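Local coordinates for protein UDP-N-acetylglucosamine 2-epimerase (Methanocaldococcus jannaschii, PDB 4NES) that probably interconverts UDP-N-acetylglucosamine and UDP-N-acetylmannosamine by reversible epimerization at C-2 of the sugar, working as a homodimer, at residues F226-I229 / E230-K234; L330-A333 / V334-L338; N187-A190 / F191-S194. All coordinates share one frame; numbering follows the deposited sequence.

Contact 1 of 3, residues F226-I229 / E230-K234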
loop_
_atom_site.group_PDB
_atom_site.type_symbol
_atom_site.label_atom_id
_atom_site.label_comp_id
_atom_site.label_asym_id
_atom_site.label_seq_id
_atom_site.Cartn_x
_atom_site.Cartn_y
_atom_site.Cartn_z
ATOM N N PHE A 226 -15.102 -30.425 19.090
ATOM C CA PHE A 226 -15.588 -31.750 19.479
ATOM C C PHE A 226 -15.381 -31.989 20.980
ATOM O O PHE A 226 -16.233 -32.567 21.656
ATOM C CB PHE A 226 -14.835 -32.826 18.699
ATOM C CG PHE A 226 -15.472 -33.208 17.391
ATOM C CD1 PHE A 226 -15.699 -32.264 16.403
ATOM C CD2 PHE A 226 -15.803 -34.531 17.134
ATOM C CE1 PHE A 226 -16.272 -32.627 15.195
ATOM C CE2 PHE A 226 -16.380 -34.897 15.927
ATOM C CZ PHE A 226 -16.609 -33.944 14.957
ATOM N N GLU A 227 -14.244 -31.527 21.493
ATOM C CA GLU A 227 -13.898 -31.735 22.891
ATOM C C GLU A 227 -14.725 -30.877 23.854
ATOM O O GLU A 227 -15.136 -31.357 24.914
ATOM C CB GLU A 227 -12.410 -31.479 23.090
ATOM C CG GLU A 227 -11.775 -32.323 24.156
ATOM C CD GLU A 227 -10.280 -32.359 24.011
ATOM O OE1 GLU A 227 -9.795 -33.050 23.092
ATOM O OE2 GLU A 227 -9.593 -31.691 24.808
ATOM N N ILE A 228 -14.946 -29.611 23.490
ATOM C CA ILE A 228 -15.831 -28.718 24.240
ATOM C C ILE A 228 -17.187 -29.364 24.453
ATOM O O ILE A 228 -17.740 -29.349 25.549
ATOM C CB ILE A 228 -16.097 -27.403 23.456
ATOM C CG1 ILE A 228 -14.946 -26.422 23.598
ATOM C CG2 ILE A 228 -17.394 -26.730 23.918
ATOM C CD1 ILE A 228 -15.258 -25.098 22.930
ATOM N N ILE A 229 -17.719 -29.919 23.369
ATOM C CA ILE A 229 -19.020 -30.553 23.370
ATOM C C ILE A 229 -19.077 -31.707 24.377
ATOM O O ILE A 229 -20.036 -31.843 25.131
ATOM C CB ILE A 229 -19.342 -31.074 21.966
ATOM C CG1 ILE A 229 -19.502 -29.903 20.989
ATOM C CG2 ILE A 229 -20.579 -31.957 21.996
ATOM C CD1 ILE A 229 -19.491 -30.318 19.533
ATOM N N GLU A 230 -18.035 -32.528 24.388
ATOM C CA GLU A 230 -17.991 -33.698 25.257
ATOM C C GLU A 230 -17.784 -33.325 26.719
ATOM O O GLU A 230 -18.372 -33.930 27.614
ATOM C CB GLU A 230 -16.875 -34.626 24.792
ATOM C CG GLU A 230 -17.147 -35.245 23.437
ATOM C CD GLU A 230 -15.886 -35.705 22.740
ATOM O OE1 GLU A 230 -14.789 -35.559 23.323
ATOM O OE2 GLU A 230 -15.996 -36.202 21.599
ATOM N N ILE A 231 -16.944 -32.325 26.959
ATOM C CA ILE A 231 -16.593 -31.938 28.319
ATOM C C ILE A 231 -17.704 -31.132 28.983
ATOM O O ILE A 231 -18.023 -31.351 30.153
ATOM C CB ILE A 231 -15.262 -31.152 28.342
ATOM C CG1 ILE A 231 -14.096 -32.104 28.065
ATOM C CG2 ILE A 231 -15.062 -30.435 29.669
ATOM C CD1 ILE A 231 -12.763 -31.409 27.935
ATOM N N TYR A 232 -18.310 -30.220 28.227
ATOM C CA TYR A 232 -19.299 -29.305 28.787
ATOM C C TYR A 232 -20.746 -29.654 28.438
ATOM O O TYR A 232 -21.676 -29.011 28.934
ATOM C CB TYR A 232 -18.965 -27.864 28.382
ATOM C CG TYR A 232 -17.631 -27.403 28.918
ATOM C CD1 TYR A 232 -17.497 -27.008 30.242
ATOM C CD2 TYR A 232 -16.503 -27.388 28.112
ATOM C CE1 TYR A 232 -16.282 -26.597 30.746
ATOM C CE2 TYR A 232 -15.274 -26.975 28.610
ATOM C CZ TYR A 232 -15.175 -26.579 29.930
ATOM O OH TYR A 232 -13.964 -26.172 30.439
ATOM N N ASP A 233 -20.926 -30.682 27.610
ATOM C CA ASP A 233 -22.249 -31.134 27.178
ATOM C C ASP A 233 -23.051 -29.971 26.606
ATOM O O ASP A 233 -24.156 -29.669 27.062
ATOM C CB ASP A 233 -23.005 -31.815 28.326
ATOM C CG ASP A 233 -24.243 -32.553 27.850
ATOM O OD1 ASP A 233 -24.258 -32.998 26.685
ATOM O OD2 ASP A 233 -25.202 -32.681 28.639
ATOM N N LYS A 234 -22.479 -29.316 25.600
ATOM C CA LYS A 234 -23.077 -28.113 25.049
ATOM C C LYS A 234 -23.351 -28.238 23.559
ATOM O O LYS A 234 -22.537 -28.783 22.812
ATOM C CB LYS A 234 -22.148 -26.925 25.290
ATOM C CG LYS A 234 -22.853 -25.719 25.855
ATOM C CD LYS A 234 -23.526 -26.043 27.175
ATOM C CE LYS A 234 -22.749 -25.517 28.364
ATOM N NZ LYS A 234 -23.671 -25.193 29.492
HETATM O O HOH W 1 -21.828 -34.162 24.734
#
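The Y232 ring meets I228 at its edge, where the carbonyl oxygen I228 O lies near the ring plane, 3.5 Å from CD2. One face of the ring carries CG2 of the preceding I231, 3.6 Å above the plane, nearer the rim than the centre. CG2 of I228 reaches CD2 of Y232 as well, at 4.3 Å. With its CG anti to the carbonyl carbon (chi1 -62°), Y232 lays its ring back along this helical turn; the hydroxyl goes on to a hydrogen bond with I331 O on helix 327-338. These residues form the last turns of helix 215-232, the connecting helix of a beta-alpha-beta crossover between the neighbouring parallel strands 201-205 and 235-239 in a Rossmann-like domain of the GT-B fold. Away from that packed face, the extended E230 side chain runs back past the F226 carbonyl, CG and CD each 3.3 Å from F226 O. E227 and I231 run alongside each other, E227 CG 4.0 Å from I231 CD1, and E227 OE1 forms a salt bridge with K327. D233 is the first residue to leave helical angles, its phi turning positive (53°). D233 N bonds weakly to I229 O, and a water donates to that same oxygen at 3.0 Å while reaching D233 OD1 weakly. Beyond the turn, K234 O is buried against I229 CG1 at 3.7 Å with no polar partner.

Contact 2 of 3, residues L330-A333 / V334-L338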
loop_
_atom_site.group_PDB
_atom_site.type_symbol
_atom_site.label_atom_id
_atom_site.label_comp_id
_atom_site.label_asym_id
_atom_site.label_seq_id
_atom_site.Cartn_x
_atom_site.Cartn_y
_atom_site.Cartn_z
ATOM N N LEU A 330 -8.464 -23.680 24.859
ATOM C CA LEU A 330 -9.893 -23.546 24.587
ATOM C C LEU A 330 -10.724 -24.128 25.731
ATOM O O LEU A 330 -11.688 -23.516 26.186
ATOM C CB LEU A 330 -10.243 -24.218 23.262
ATOM C CG LEU A 330 -11.726 -24.300 22.909
ATOM C CD1 LEU A 330 -12.339 -22.915 22.795
ATOM C CD2 LEU A 330 -11.886 -25.068 21.604
ATOM N N ILE A 331 -10.338 -25.306 26.209
ATOM C CA ILE A 331 -11.065 -25.938 27.303
ATOM C C ILE A 331 -11.051 -25.071 28.563
ATOM O O ILE A 331 -12.095 -24.858 29.185
ATOM C CB ILE A 331 -10.516 -27.352 27.609
ATOM C CG1 ILE A 331 -10.773 -28.284 26.423
ATOM C CG2 ILE A 331 -11.151 -27.917 28.872
ATOM C CD1 ILE A 331 -12.231 -28.345 25.990
ATOM N N LYS A 332 -9.879 -24.561 28.924
ATOM C CA LYS A 332 -9.756 -23.720 30.112
ATOM C C LYS A 332 -10.545 -22.424 29.951
ATOM O O LYS A 332 -11.214 -21.973 30.884
ATOM C CB LYS A 332 -8.294 -23.399 30.409
ATOM C CG LYS A 332 -8.097 -22.445 31.585
ATOM C CD LYS A 332 -8.609 -23.047 32.892
ATOM C CE LYS A 332 -8.275 -22.156 34.080
ATOM N NZ LYS A 332 -8.488 -22.857 35.378
ATOM N N ALA A 333 -10.469 -21.835 28.762
ATOM C CA ALA A 333 -11.201 -20.602 28.476
ATOM C C ALA A 333 -12.717 -20.760 28.608
ATOM O O ALA A 333 -13.400 -19.845 29.073
ATOM C CB ALA A 333 -10.844 -20.091 27.098
ATOM N N VAL A 334 -13.248 -21.904 28.188
ATOM C CA VAL A 334 -14.678 -22.149 28.320
ATOM C C VAL A 334 -15.076 -22.147 29.792
ATOM O O VAL A 334 -16.074 -21.536 30.171
ATOM C CB VAL A 334 -15.105 -23.457 27.621
ATOM C CG1 VAL A 334 -16.535 -23.808 27.969
ATOM C CG2 VAL A 334 -14.950 -23.328 26.112
ATOM N N GLU A 335 -14.281 -22.813 30.628
ATOM C CA GLU A 335 -14.543 -22.819 32.062
ATOM C C GLU A 335 -14.532 -21.405 32.643
ATOM O O GLU A 335 -15.438 -21.023 33.383
ATOM C CB GLU A 335 -13.525 -23.692 32.794
ATOM C CG GLU A 335 -13.832 -23.885 34.268
ATOM C CD GLU A 335 -12.845 -24.809 34.946
ATOM O OE1 GLU A 335 -13.286 -25.767 35.616
ATOM O OE2 GLU A 335 -11.626 -24.573 34.811
ATOM N N ILE A 336 -13.507 -20.632 32.295
ATOM C CA ILE A 336 -13.372 -19.262 32.774
ATOM C C ILE A 336 -14.569 -18.424 32.339
ATOM O O ILE A 336 -15.183 -17.732 33.151
ATOM C CB ILE A 336 -12.073 -18.620 32.245
ATOM C CG1 ILE A 336 -10.848 -19.355 32.811
ATOM C CG2 ILE A 336 -12.018 -17.132 32.580
ATOM C CD1 ILE A 336 -9.538 -18.962 32.159
HETATM N N MSE A 337 -14.913 -18.507 31.059
HETATM C CA MSE A 337 -15.970 -17.659 30.515
HETATM C C MSE A 337 -17.378 -18.084 30.940
HETATM O O MSE A 337 -18.275 -17.250 31.035
HETATM C CB MSE A 337 -15.848 -17.580 28.994
HETATM C CG MSE A 337 -14.616 -16.822 28.532
HETATM SE SE MSE A 337 -14.442 -15.117 29.473
HETATM C CE MSE A 337 -14.010 -13.991 27.961
ATOM N N LEU A 338 -17.565 -19.374 31.205
ATOM C CA LEU A 338 -18.837 -19.890 31.715
ATOM C C LEU A 338 -19.172 -19.300 33.086
ATOM O O LEU A 338 -20.345 -19.166 33.446
ATOM C CB LEU A 338 -18.772 -21.415 31.821
ATOM C CG LEU A 338 -19.702 -22.292 30.983
ATOM C CD1 LEU A 338 -20.262 -21.552 29.779
ATOM C CD2 LEU A 338 -18.969 -23.552 30.551
#
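Between L330-A333 and V334-L338 the backbone runs as regular alpha-helix, with V334 N, I336 N and M337 N bonded to L330 O, K332 O and A333 O in turn, while E335 N to I331 O is stretched to 3.3 Å and weak. On the outer surface K332 carries most of the side-chain contact. Its CG stands anti to the backbone N (chi1 176°) and the chain then bends at chi2 (63°), which swings the methylenes over the following turn. NZ arrives 3.6 Å from OE2 of E335, a long salt bridge, and the two side chains cross obliquely. The same lysine chain gives I336 an apolar partner: K332 CG is 3.8 Å from I336 CD1, and K332 CE is 4.0 Å from I336 CG1. This helix, 327-338, follows strand 320-322, an outermost strand of the six-stranded parallel sheet in the GT-B fold, and its inner surface packs on that sheet and on helix 215-232. There L330 CD1 touches V334 CG2 at 4.2 Å. V334 CG2, on the backbone-N side of CB, lies 3.3 Å from L330 O of the preceding turn; both residues also pack on I303 of strand 302-304. I331 leans on I231 of helix 215-232. M337, modelled as selenomethionine, brings CB and CG each to 3.3 Å from A333 O before the chain turns to pack on I303, I321 and P301.

Contact 3 of 3, residues N187-A190 / F191-S194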
loop_
_atom_site.group_PDB
_atom_site.type_symbol
_atom_site.label_atom_id
_atom_site.label_comp_id
_atom_site.label_asym_id
_atom_site.label_seq_id
_atom_site.Cartn_x
_atom_site.Cartn_y
_atom_site.Cartn_z
ATOM N N ASN A 187 -40.944 -12.440 12.172
ATOM C CA ASN A 187 -40.200 -13.339 11.297
ATOM C C ASN A 187 -38.809 -13.671 11.855
ATOM O O ASN A 187 -38.363 -14.816 11.775
ATOM C CB ASN A 187 -40.079 -12.761 9.877
ATOM C CG ASN A 187 -41.379 -12.869 9.080
ATOM O OD1 ASN A 187 -42.385 -13.352 9.578
ATOM N ND2 ASN A 187 -41.345 -12.429 7.824
ATOM N N VAL A 188 -38.129 -12.679 12.423
ATOM C CA VAL A 188 -36.812 -12.920 13.020
ATOM C C VAL A 188 -36.927 -13.859 14.218
ATOM O O VAL A 188 -36.145 -14.801 14.358
ATOM C CB VAL A 188 -36.123 -11.604 13.422
ATOM C CG1 VAL A 188 -34.786 -11.886 14.087
ATOM C CG2 VAL A 188 -35.902 -10.743 12.192
ATOM N N ARG A 189 -37.920 -13.618 15.069
ATOM C CA ARG A 189 -38.156 -14.481 16.220
ATOM C C ARG A 189 -38.466 -15.911 15.785
ATOM O O ARG A 189 -38.002 -16.870 16.403
ATOM C CB ARG A 189 -39.324 -13.928 17.038
ATOM C CG ARG A 189 -39.708 -14.748 18.256
ATOM C CD ARG A 189 -39.165 -14.124 19.534
ATOM N NE ARG A 189 -38.143 -14.954 20.162
ATOM C CZ ARG A 189 -37.463 -14.608 21.250
ATOM N NH1 ARG A 189 -37.694 -13.442 21.836
ATOM N NH2 ARG A 189 -36.550 -15.426 21.752
ATOM N N ALA A 190 -39.239 -16.050 14.712
ATOM C CA ALA A 190 -39.583 -17.369 14.188
ATOM C C ALA A 190 -38.350 -18.112 13.670
ATOM O O ALA A 190 -38.199 -19.317 13.910
ATOM C CB ALA A 190 -40.660 -17.249 13.111
ATOM N N PHE A 191 -37.463 -17.405 12.978
ATOM C CA PHE A 191 -36.211 -18.005 12.547
ATOM C C PHE A 191 -35.434 -18.507 13.755
ATOM O O PHE A 191 -34.975 -19.656 13.784
ATOM C CB PHE A 191 -35.341 -16.992 11.800
ATOM C CG PHE A 191 -33.865 -17.326 11.850
ATOM C CD1 PHE A 191 -33.316 -18.213 10.941
ATOM C CD2 PHE A 191 -33.040 -16.773 12.828
ATOM C CE1 PHE A 191 -31.965 -18.532 10.988
ATOM C CE2 PHE A 191 -31.697 -17.102 12.893
ATOM C CZ PHE A 191 -31.163 -17.979 11.971
ATOM N N PHE A 192 -35.276 -17.633 14.747
ATOM C CA PHE A 192 -34.502 -17.962 15.939
ATOM C C PHE A 192 -35.049 -19.219 16.595
ATOM O O PHE A 192 -34.293 -20.130 16.921
ATOM C CB PHE A 192 -34.515 -16.800 16.934
ATOM C CG PHE A 192 -33.804 -17.105 18.221
ATOM C CD1 PHE A 192 -32.432 -16.935 18.327
ATOM C CD2 PHE A 192 -34.504 -17.580 19.320
ATOM C CE1 PHE A 192 -31.775 -17.228 19.515
ATOM C CE2 PHE A 192 -33.853 -17.873 20.503
ATOM C CZ PHE A 192 -32.486 -17.693 20.602
ATOM N N ASN A 193 -36.365 -19.275 16.776
ATOM C CA ASN A 193 -36.997 -20.435 17.394
ATOM C C ASN A 193 -36.881 -21.703 16.552
ATOM O O ASN A 193 -36.923 -22.806 17.091
ATOM C CB ASN A 193 -38.465 -20.145 17.728
ATOM C CG ASN A 193 -38.620 -19.139 18.847
ATOM O OD1 ASN A 193 -37.724 -18.973 19.676
ATOM N ND2 ASN A 193 -39.764 -18.456 18.877
ATOM N N SER A 194 -36.729 -21.552 15.238
ATOM C CA SER A 194 -36.560 -22.704 14.354
ATOM C C SER A 194 -35.164 -23.303 14.497
ATOM O O SER A 194 -34.983 -24.518 14.379
ATOM C CB SER A 194 -36.818 -22.321 12.892
ATOM O OG SER A 194 -35.749 -21.561 12.342
#
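R189 folds forward along helix 186-195 to meet F192 and N193; this short helix lies in the part of the chain that passes from the first Rossmann-like sheet of the GT-B fold, ending with strand 164-166, to the second, whose first strand is 201-205. The arginine CG is anti to the backbone N, but chi2, at 102°, lies well away from any staggered value and chi3 is likewise twisted, and these two twists fold the chain toward the next turn. The guanidinium runs alongside the F192 ring, their planes 83° apart; NH2 approaches the ring obliquely, 3.8 Å from both CD2 and CE2. F192 is buried and packs on N280 of helix 271-280. N193 crosses the same arginine from the next position along the chain. Its CG lies beside the backbone N, which turns the amide back toward R189, and amide and guanidinium planes end up only 23° apart. ND2 rests 3.8 Å from R189 CG and 3.4 Å from R189 O, but its angle to that oxygen is too poor for a hydrogen bond; the backbone N193 N takes R189 O instead, at 2.9 Å. R189 NE is buried here with no partner. F191 turns the edge of its ring to V188, whose O lies in the ring plane 4.0 Å from CD2. Both V188 and F191 pack on E273 of helix 271-280, and the F191 side chain comes to about 8 Å from the bound UDP. S194 OG donates a short 2.5 Å hydrogen bond to F191 O.

How the contacts relate
Along the chain contact 3 comes first, then contact 1, then contact 2; contacts 2 and 3 each lie within one helix, while contact 1 runs from the last turns of helix 215-232 into D233 and K234. Contacts 1 and 2 are neighbours, with centres 11 Å apart: helices 215-232 and 327-338 pack against each other beside the six-stranded parallel sheet, I228 CD1 lying 3.6 Å from L330 CG and Y232 CE2 3.5 Å from V334 CG1. Residues about a hundred positions apart in sequence thus build one helical layer of this Rossmann-like domain, away from the nucleotide pockets. Contact 3 stands apart, its centre 26 Å from that of contact 1 and 29 Å from that of contact 2, in the connection between the two sheets.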